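Local coordinates for glycoside hydrolase family protein (Novosphingobium sp. PP1Y, PDB 6Q2F) that probably hydrolyses terminal alpha-L-rhamnose residues from glycosidic substrates, as an alpha-L-rhamnosidase of the glycoside hydrolases, at residues 503-508 and 583-588; 587-592 and 741-746; 605-610 and 623-628. All coordinates share one frame; numbering follows the deposited sequence.

Contact 1 (503-508 and 583-588). With NA (sodium ion), chain B.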
loop_
_atom_site.group_PDB
_atom_site.type_symbol
_atom_site.label_atom_id
_atom_site.label_comp_id
_atom_site.label_asym_id
_atom_site.label_seq_id
_atom_site.Cartn_x
_atom_site.Cartn_y
_atom_site.Cartn_z
ATOM N N ASP A 503 -2.585 -10.371 -0.822
ATOM C CA ASP A 503 -2.953 -9.071 -1.360
ATOM C C ASP A 503 -3.180 -8.092 -0.207
ATOM O O ASP A 503 -3.281 -8.481 0.962
ATOM C CB ASP A 503 -4.220 -9.222 -2.197
ATOM C CG ASP A 503 -4.351 -8.167 -3.277
ATOM O OD1 ASP A 503 -3.553 -7.196 -3.271
ATOM O OD2 ASP A 503 -5.260 -8.314 -4.116
ATOM N N SER A 504 -3.257 -6.803 -0.545
ATOM C CA SER A 504 -3.477 -5.788 0.486
ATOM C C SER A 504 -4.821 -6.031 1.167
ATOM O O SER A 504 -5.784 -6.478 0.539
ATOM C CB SER A 504 -3.419 -4.389 -0.132
ATOM O OG SER A 504 -4.320 -4.311 -1.209
ATOM N N ILE A 505 -4.886 -5.761 2.477
ATOM C CA ILE A 505 -5.970 -6.288 3.304
ATOM C C ILE A 505 -7.024 -5.223 3.556
ATOM O O ILE A 505 -6.708 -4.074 3.879
ATOM C CB ILE A 505 -5.444 -6.868 4.630
ATOM C CG1 ILE A 505 -6.587 -7.598 5.339
ATOM C CG2 ILE A 505 -4.871 -5.792 5.534
ATOM C CD1 ILE A 505 -6.063 -8.576 6.447
ATOM N N GLU A 506 -8.285 -5.608 3.375
ATOM C CA GLU A 506 -9.430 -4.773 3.728
ATOM C C GLU A 506 -10.584 -5.729 4.030
ATOM O O GLU A 506 -11.259 -6.196 3.110
ATOM C CB GLU A 506 -9.778 -3.803 2.606
ATOM C CG GLU A 506 -10.833 -2.788 2.983
ATOM C CD GLU A 506 -11.269 -1.952 1.790
ATOM O OE1 GLU A 506 -10.527 -1.891 0.786
ATOM O OE2 GLU A 506 -12.370 -1.361 1.860
ATOM N N VAL A 507 -10.782 -6.032 5.320
ATOM C CA VAL A 507 -11.747 -7.044 5.743
ATOM C C VAL A 507 -12.678 -6.500 6.822
ATOM O O VAL A 507 -13.363 -7.271 7.503
ATOM C CB VAL A 507 -11.030 -8.316 6.229
ATOM C CG1 VAL A 507 -10.268 -8.967 5.076
ATOM C CG2 VAL A 507 -10.084 -8.006 7.424
ATOM N N GLY A 508 -12.727 -5.181 6.981
ATOM C CA GLY A 508 -13.568 -4.591 8.013
ATOM C C GLY A 508 -12.849 -4.497 9.346
ATOM O O GLY A 508 -11.651 -4.766 9.458
ATOM N N GLU A 583 1.825 -8.052 0.708
ATOM C CA GLU A 583 1.423 -6.663 0.799
ATOM C C GLU A 583 0.869 -6.420 2.192
ATOM O O GLU A 583 0.712 -7.343 2.988
ATOM C CB GLU A 583 0.382 -6.316 -0.271
ATOM C CG GLU A 583 0.877 -6.397 -1.675
ATOM C CD GLU A 583 -0.112 -5.793 -2.692
ATOM O OE1 GLU A 583 -1.238 -5.411 -2.304
ATOM O OE2 GLU A 583 0.257 -5.707 -3.876
ATOM N N ALA A 584 0.549 -5.169 2.482
ATOM C CA ALA A 584 0.001 -4.830 3.784
ATOM C C ALA A 584 -1.231 -3.948 3.660
ATOM O O ALA A 584 -2.234 -4.360 3.078
ATOM C CB ALA A 584 1.081 -4.170 4.654
ATOM N N LEU A 585 -1.204 -2.767 4.267
ATOM C CA LEU A 585 -2.303 -1.797 4.217
ATOM C C LEU A 585 -2.496 -1.090 2.893
ATOM O O LEU A 585 -3.581 -0.992 2.420
ATOM C CB LEU A 585 -2.241 -0.800 5.373
ATOM C CG LEU A 585 -2.062 -1.374 6.765
ATOM C CD1 LEU A 585 -1.862 -0.302 7.797
ATOM C CD2 LEU A 585 -3.201 -2.261 7.137
ATOM N N GLU A 586 -1.393 -0.630 2.328
ATOM C CA GLU A 586 -1.340 0.028 1.016
ATOM C C GLU A 586 -1.958 1.418 1.017
ATOM O O GLU A 586 -1.294 2.388 0.627
ATOM C CB GLU A 586 -2.009 -0.820 -0.084
ATOM C CG GLU A 586 -1.899 -0.162 -1.479
ATOM C CD GLU A 586 -2.534 -0.978 -2.592
ATOM O OE1 GLU A 586 -3.374 -0.403 -3.303
ATOM O OE2 GLU A 586 -2.193 -2.165 -2.759
ATOM N N ASP A 587 -3.214 1.529 1.446
ATOM C CA ASP A 587 -4.029 2.729 1.241
ATOM C C ASP A 587 -4.518 3.250 2.593
ATOM O O ASP A 587 -5.475 2.713 3.165
ATOM C CB ASP A 587 -5.198 2.412 0.300
ATOM C CG ASP A 587 -5.994 3.643 -0.110
ATOM O OD1 ASP A 587 -5.591 4.771 0.228
ATOM O OD2 ASP A 587 -7.028 3.470 -0.797
ATOM N N HIS A 588 -3.869 4.314 3.080
ATOM C CA HIS A 588 -4.200 4.967 4.362
ATOM C C HIS A 588 -4.276 3.900 5.457
ATOM O O HIS A 588 -3.329 3.120 5.626
ATOM C CB HIS A 588 -5.450 5.799 4.190
ATOM C CG HIS A 588 -5.284 6.926 3.228
ATOM N ND1 HIS A 588 -5.364 6.756 1.865
ATOM C CD2 HIS A 588 -5.028 8.239 3.430
ATOM C CE1 HIS A 588 -5.178 7.918 1.266
ATOM N NE2 HIS A 588 -4.969 8.835 2.192
HETATM NA NA NA B . -3.032 -4.272 -3.502
HETATM O O HOH W 1 -1.618 -8.473 3.077
HETATM O O HOH W 2 -6.145 -2.331 2.067
#

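Contact 2 (587-592 and 741-746)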
loop_
_atom_site.group_PDB
_atom_site.type_symbol
_atom_site.label_atom_id
_atom_site.label_comp_id
_atom_site.label_asym_id
_atom_site.label_seq_id
_atom_site.Cartn_x
_atom_site.Cartn_y
_atom_site.Cartn_z
ATOM N N ASP A 587 -3.214 1.529 1.446
ATOM C CA ASP A 587 -4.029 2.729 1.241
ATOM C C ASP A 587 -4.518 3.250 2.593
ATOM O O ASP A 587 -5.475 2.713 3.165
ATOM C CB ASP A 587 -5.198 2.412 0.300
ATOM C CG ASP A 587 -5.994 3.643 -0.110
ATOM O OD1 ASP A 587 -5.591 4.771 0.228
ATOM O OD2 ASP A 587 -7.028 3.470 -0.797
ATOM N N HIS A 588 -3.869 4.314 3.080
ATOM C CA HIS A 588 -4.200 4.967 4.362
ATOM C C HIS A 588 -4.276 3.900 5.457
ATOM O O HIS A 588 -3.329 3.120 5.626
ATOM C CB HIS A 588 -5.450 5.799 4.190
ATOM C CG HIS A 588 -5.284 6.926 3.228
ATOM N ND1 HIS A 588 -5.364 6.756 1.865
ATOM C CD2 HIS A 588 -5.028 8.239 3.430
ATOM C CE1 HIS A 588 -5.178 7.918 1.266
ATOM N NE2 HIS A 588 -4.969 8.835 2.192
ATOM N N ARG A 589 -5.372 3.815 6.212
ATOM C CA ARG A 589 -5.434 2.988 7.410
ATOM C C ARG A 589 -6.739 2.207 7.392
ATOM O O ARG A 589 -7.714 2.577 8.061
ATOM C CB ARG A 589 -5.295 3.848 8.670
ATOM C CG ARG A 589 -5.132 3.017 9.962
ATOM C CD ARG A 589 -4.851 3.894 11.171
ATOM N NE ARG A 589 -4.213 3.114 12.232
ATOM C CZ ARG A 589 -3.776 3.611 13.384
ATOM N NH1 ARG A 589 -3.908 4.909 13.655
ATOM N NH2 ARG A 589 -3.204 2.801 14.267
ATOM N N PRO A 590 -6.799 1.126 6.613
ATOM C CA PRO A 590 -8.058 0.376 6.497
ATOM C C PRO A 590 -8.383 -0.445 7.737
ATOM O O PRO A 590 -9.554 -0.763 7.960
ATOM C CB PRO A 590 -7.813 -0.527 5.282
ATOM C CG PRO A 590 -6.349 -0.726 5.286
ATOM C CD PRO A 590 -5.744 0.562 5.767
HETATM N N MSE A 591 -7.380 -0.799 8.540
HETATM C CA MSE A 591 -7.599 -1.531 9.791
HETATM C C MSE A 591 -6.391 -1.327 10.700
HETATM O O MSE A 591 -5.407 -0.710 10.286
HETATM C CB MSE A 591 -7.797 -3.014 9.535
HETATM C CG MSE A 591 -6.533 -3.681 9.022
HETATM SE SE MSE A 591 -6.651 -5.585 8.657
HETATM C CE MSE A 591 -7.065 -6.294 10.428
ATOM N N LEU A 592 -6.469 -1.845 11.928
ATOM C CA LEU A 592 -5.327 -1.819 12.829
ATOM C C LEU A 592 -4.220 -2.702 12.283
ATOM O O LEU A 592 -4.456 -3.680 11.566
ATOM C CB LEU A 592 -5.716 -2.290 14.233
ATOM C CG LEU A 592 -6.707 -1.356 14.921
ATOM C CD1 LEU A 592 -7.189 -1.951 16.253
ATOM C CD2 LEU A 592 -6.035 0.030 15.127
ATOM N N GLU A 741 2.249 4.412 17.009
ATOM C CA GLU A 741 0.841 4.650 16.700
ATOM C C GLU A 741 0.425 4.235 15.281
ATOM O O GLU A 741 0.414 3.049 14.955
ATOM C CB GLU A 741 0.479 6.115 16.984
ATOM C CG GLU A 741 -0.992 6.362 17.285
ATOM C CD GLU A 741 -1.916 5.857 16.192
ATOM O OE1 GLU A 741 -2.438 6.691 15.422
ATOM O OE2 GLU A 741 -2.119 4.629 16.102
ATOM N N ALA A 742 0.082 5.214 14.447
ATOM C CA ALA A 742 -0.355 4.955 13.080
ATOM C C ALA A 742 0.734 4.391 12.172
ATOM O O ALA A 742 1.902 4.772 12.269
ATOM C CB ALA A 742 -0.950 6.217 12.469
ATOM N N PRO A 743 0.335 3.485 11.286
ATOM C CA PRO A 743 1.256 2.870 10.332
ATOM C C PRO A 743 1.784 3.917 9.354
ATOM O O PRO A 743 1.383 5.075 9.359
ATOM C CB PRO A 743 0.381 1.822 9.631
ATOM C CG PRO A 743 -0.996 2.444 9.653
ATOM C CD PRO A 743 -1.074 3.148 10.996
ATOM N N LEU A 744 2.700 3.478 8.493
ATOM C CA LEU A 744 3.344 4.403 7.562
ATOM C C LEU A 744 2.350 4.936 6.531
ATOM O O LEU A 744 2.340 6.139 6.232
ATOM C CB LEU A 744 4.521 3.710 6.886
ATOM C CG LEU A 744 5.700 3.416 7.818
ATOM C CD1 LEU A 744 6.633 2.398 7.191
ATOM C CD2 LEU A 744 6.477 4.705 8.109
ATOM N N THR A 745 1.483 4.065 5.994
ATOM C CA THR A 745 0.447 4.552 5.086
ATOM C C THR A 745 -0.571 5.414 5.812
ATOM O O THR A 745 -1.342 6.118 5.159
ATOM C CB THR A 745 -0.286 3.391 4.400
ATOM O OG1 THR A 745 -0.726 2.440 5.383
ATOM C CG2 THR A 745 0.639 2.689 3.392
ATOM N N GLY A 746 -0.600 5.354 7.141
ATOM C CA GLY A 746 -1.439 6.232 7.928
ATOM C C GLY A 746 -0.750 7.553 8.189
ATOM O O GLY A 746 -1.301 8.614 7.881
#

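Contact 3 (605-610 and 623-628)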
loop_
_atom_site.group_PDB
_atom_site.type_symbol
_atom_site.label_atom_id
_atom_site.label_comp_id
_atom_site.label_asym_id
_atom_site.label_seq_id
_atom_site.Cartn_x
_atom_site.Cartn_y
_atom_site.Cartn_z
ATOM N N PRO A 605 8.520 -8.672 0.745
ATOM C CA PRO A 605 7.643 -7.550 1.080
ATOM C C PRO A 605 7.216 -6.837 -0.188
ATOM O O PRO A 605 7.998 -6.688 -1.125
ATOM C CB PRO A 605 8.525 -6.662 1.965
ATOM C CG PRO A 605 9.555 -7.614 2.526
ATOM C CD PRO A 605 9.834 -8.555 1.391
HETATM N N MSE A 606 5.960 -6.434 -0.227
HETATM C CA MSE A 606 5.356 -5.963 -1.438
HETATM C C MSE A 606 4.485 -4.739 -1.185
HETATM O O MSE A 606 3.821 -4.620 -0.154
HETATM C CB MSE A 606 4.507 -7.088 -2.085
HETATM C CG MSE A 606 4.042 -6.736 -3.480
HETATM SE SE MSE A 606 3.334 -8.334 -4.299
HETATM C CE MSE A 606 2.750 -7.600 -6.023
ATOM N N ALA A 607 4.519 -3.823 -2.144
ATOM C CA ALA A 607 3.745 -2.592 -2.088
ATOM C C ALA A 607 3.076 -2.415 -3.450
ATOM O O ALA A 607 2.951 -3.362 -4.232
ATOM C CB ALA A 607 4.662 -1.430 -1.694
ATOM N N ALA A 608 2.626 -1.194 -3.739
ATOM C CA ALA A 608 1.917 -0.894 -4.977
ATOM C C ALA A 608 2.269 0.521 -5.436
ATOM O O ALA A 608 2.654 1.379 -4.633
ATOM C CB ALA A 608 0.381 -1.018 -4.813
ATOM N N LEU A 609 2.136 0.759 -6.741
ATOM C CA LEU A 609 2.202 2.118 -7.281
ATOM C C LEU A 609 1.277 2.233 -8.478
ATOM O O LEU A 609 1.375 1.435 -9.411
ATOM C CB LEU A 609 3.620 2.537 -7.702
ATOM C CG LEU A 609 3.508 3.932 -8.361
ATOM C CD1 LEU A 609 3.294 5.064 -7.313
ATOM C CD2 LEU A 609 4.669 4.275 -9.305
ATOM N N TRP A 610 0.399 3.231 -8.446
ATOM C CA TRP A 610 -0.507 3.518 -9.547
ATOM C C TRP A 610 0.111 4.556 -10.485
ATOM O O TRP A 610 0.926 5.385 -10.076
ATOM C CB TRP A 610 -1.846 4.045 -9.027
ATOM C CG TRP A 610 -2.739 3.003 -8.413
ATOM C CD1 TRP A 610 -2.358 1.942 -7.651
ATOM C CD2 TRP A 610 -4.157 2.935 -8.517
ATOM N NE1 TRP A 610 -3.451 1.216 -7.279
ATOM C CE2 TRP A 610 -4.572 1.806 -7.801
ATOM C CE3 TRP A 610 -5.122 3.723 -9.153
ATOM C CZ2 TRP A 610 -5.912 1.443 -7.688
ATOM C CZ3 TRP A 610 -6.451 3.357 -9.048
ATOM C CH2 TRP A 610 -6.832 2.224 -8.320
ATOM N N ILE A 623 3.670 5.915 -1.909
ATOM C CA ILE A 623 5.076 6.179 -1.608
ATOM C C ILE A 623 5.430 5.588 -0.245
ATOM O O ILE A 623 6.397 4.837 -0.101
ATOM C CB ILE A 623 5.364 7.692 -1.656
ATOM C CG1 ILE A 623 4.996 8.310 -3.025
ATOM C CG2 ILE A 623 6.805 7.970 -1.239
ATOM C CD1 ILE A 623 5.670 7.681 -4.235
ATOM N N ALA A 624 4.627 5.916 0.774
ATOM C CA ALA A 624 4.817 5.329 2.103
ATOM C C ALA A 624 4.732 3.808 2.058
ATOM O O ALA A 624 5.538 3.119 2.691
ATOM C CB ALA A 624 3.780 5.894 3.076
ATOM N N ASP A 625 3.777 3.275 1.285
ATOM C CA ASP A 625 3.617 1.826 1.168
ATOM C C ASP A 625 4.904 1.173 0.672
ATOM O O ASP A 625 5.374 0.173 1.239
ATOM C CB ASP A 625 2.447 1.520 0.224
ATOM C CG ASP A 625 2.106 0.037 0.159
ATOM O OD1 ASP A 625 2.303 -0.673 1.168
ATOM O OD2 ASP A 625 1.656 -0.413 -0.927
HETATM N N MSE A 626 5.498 1.738 -0.378
HETATM C CA MSE A 626 6.723 1.201 -0.954
HETATM C C MSE A 626 7.929 1.409 -0.045
HETATM O O MSE A 626 8.820 0.563 0.033
HETATM C CB MSE A 626 7.008 1.844 -2.319
HETATM C CG MSE A 626 6.141 1.364 -3.474
HETATM SE SE MSE A 626 6.712 2.294 -5.148
HETATM C CE MSE A 626 6.048 4.083 -4.771
ATOM N N LYS A 627 7.984 2.572 0.599
ATOM C CA LYS A 627 9.122 2.849 1.465
ATOM C C LYS A 627 9.085 1.929 2.678
ATOM O O LYS A 627 10.119 1.403 3.106
ATOM C CB LYS A 627 9.124 4.324 1.883
ATOM C CG LYS A 627 10.448 4.796 2.516
ATOM C CD LYS A 627 11.620 4.702 1.548
ATOM C CE LYS A 627 12.927 5.257 2.191
ATOM N NZ LYS A 627 14.083 5.080 1.260
ATOM N N GLY A 628 7.884 1.674 3.203
ATOM C CA GLY A 628 7.749 0.688 4.264
ATOM C C GLY A 628 8.186 -0.688 3.818
ATOM O O GLY A 628 8.923 -1.379 4.522
#

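Contact 1 (503-508 and 583-588)
Ser504 turns its OG between its own backbone N and carbonyl carbon (chi1 54°), and Glu586 sends CG opposite its backbone N (chi1 -177°) on an extended chain; hydroxyl and carboxylate thereby converge on one sodium ion. Ser504 OG lies 2.6 Å from the sodium, and Glu586 OE2 lies 2.4 Å from it. Glu583 OE1 binds the sodium at 2.4 Å as well, while Asp503 OD1 is a longer ligand at 3.0 Å. Glu644, on barrel strand 642-649, completes the five protein residues of the site. The side chains of Asp503 and Glu583 run side by side in the same direction, with carboxylate planes 70° apart, and each offers one oxygen to the metal. That brings Asp503 OD1 to 3.1 Å from Glu583 OE1, close but bridged by the ion. The backbone N of Ser504 steadies this pair, bonding to Asp503 OD1 from above the carboxylate plane and more weakly to Glu583 OE1. Beside the metal, a backbone hydrogen bond from Ile505 N to Ala584 O, 3.1 Å, joins the two loops. A water donates to both Ile505 O and Leu585 O. Farther along, His588 ND1 donates in its ring plane to Asp587 OD1, 2.6 Å away. By binding oxygens from both loops, the sodium lets carboxylates sit this close and cross-links the two.

Contact 2 (587-592 and 741-746)
Arg589 and Glu741 meet in an end-on salt bridge, two guanidinium nitrogens against two carboxylate oxygens. The arginine reaches it by an extended chain with CG opposite the backbone N (chi1 -171°). Arg589 NH2 lies 2.8 Å from Glu741 OE2, and Arg589 NH1 lies 2.9 Å from Glu741 OE1; in both cases the oxygen uses its syn lone pair. The flat groups are nearly coplanar, 20° apart, although OE1 is met with some tilt from the guanidinium plane. A weaker bond from NH1 to OE2 completes the pattern. Both partners are employed further: Arg589 NH1 makes weak hydrogen bonds to the carbonyls of Ser391 and Arg392, and Glu741 OE1 accepts from the backbone N of Tyr394. Over one face of the guanidinium, toward its rim, lie Ala742 and CD of Pro743, the latter 3.4 Å from Arg589 NE.

At the other end of the contact, His588 O is satisfied by Thr745 OG1, which donates at 2.7 Å and in the carbonyl plane. The same residue pair meets a second time through His588 CA, 3.2 Å from Thr745 O in a CA-H...O contact. His588 NE2 is hydrogen-bonded to Asp750 OD1, and His588 N to Thr621 OG1. Pro743 stands at the N-cap of helix 744-747, and Asp595 accepts from the first backbone amides, Leu744 N with one oxygen and Thr745 N with the other. The contact joins the long loop after barrel strand 579-582 to helix 744-747 of what appears to be the alpha/beta domain following the (beta/alpha)8 barrel.

Contact 3 (605-610 and 623-628)
Ala607, on a strand, packs against Asp625 and Met626 of the next helix in a beta-alpha-beta unit, strand 604-610, helix 620-636 and parallel strand 642-649, of the (beta/alpha)8 barrel. The axes of strand 605-610 and helix 623-628 approach to 6.9 Å, their N-to-C directions 156° apart, the near-antiparallel return expected of a crossover helix. Asp625, its CG opposite the backbone N (chi1 -174°), leans over the alanine, with Asp625 OD2 3.3 Å from Ala607 CB. A weak hydrogen bond, 3.1 Å long, runs from Ala608 N to Asp625 OD2. Its other oxygen, OD1, has the stronger partner, a salt bridge to Arg599, whose NH1 also bonds to Met606 O. Replacing this aspartate with a leucine is likely to leave Arg599 without its buried counter-charge and Ala608 N without that acceptor.

Met626, deposited as selenomethionine, traces the strand's surface atom by atom. Met626 CB stands 4.1 Å from Ala607 CB, a methyl group that points toward the helix. Met626 CG comes closer, 3.6 Å from the same Ala607 CB, and also skirts the carbonyl oxygen of Ala608. Met626 SE then passes Leu609 CB at 4.0 Å. A bend at the last torsion (chi3 -71°) turns the terminal methyl across the leucine side chain, leaving Met626 CE 3.9 Å from Leu609 CD1.

In the fold
From the N terminus, contact 1 comes first, closing the excursion between the ends of barrel strands 497-502 and 579-582, which includes the long helix 543-575. Contact 2 starts where contact 1 ends, sharing Asp587 and His588, and closes a much longer loop onto the domain beyond the barrel. Contact 3 is a short strand-to-helix closure that falls wholly within that second loop. The three also touch in space: Glu586 of the sodium site packs on Ala608 and Asp625 of contact 3, Leu585 rests on Pro743 of contact 2, and Leu744 packs on Ala624 and Gly628. Metal site, barrel wall and following domain thus meet around residues 583-592.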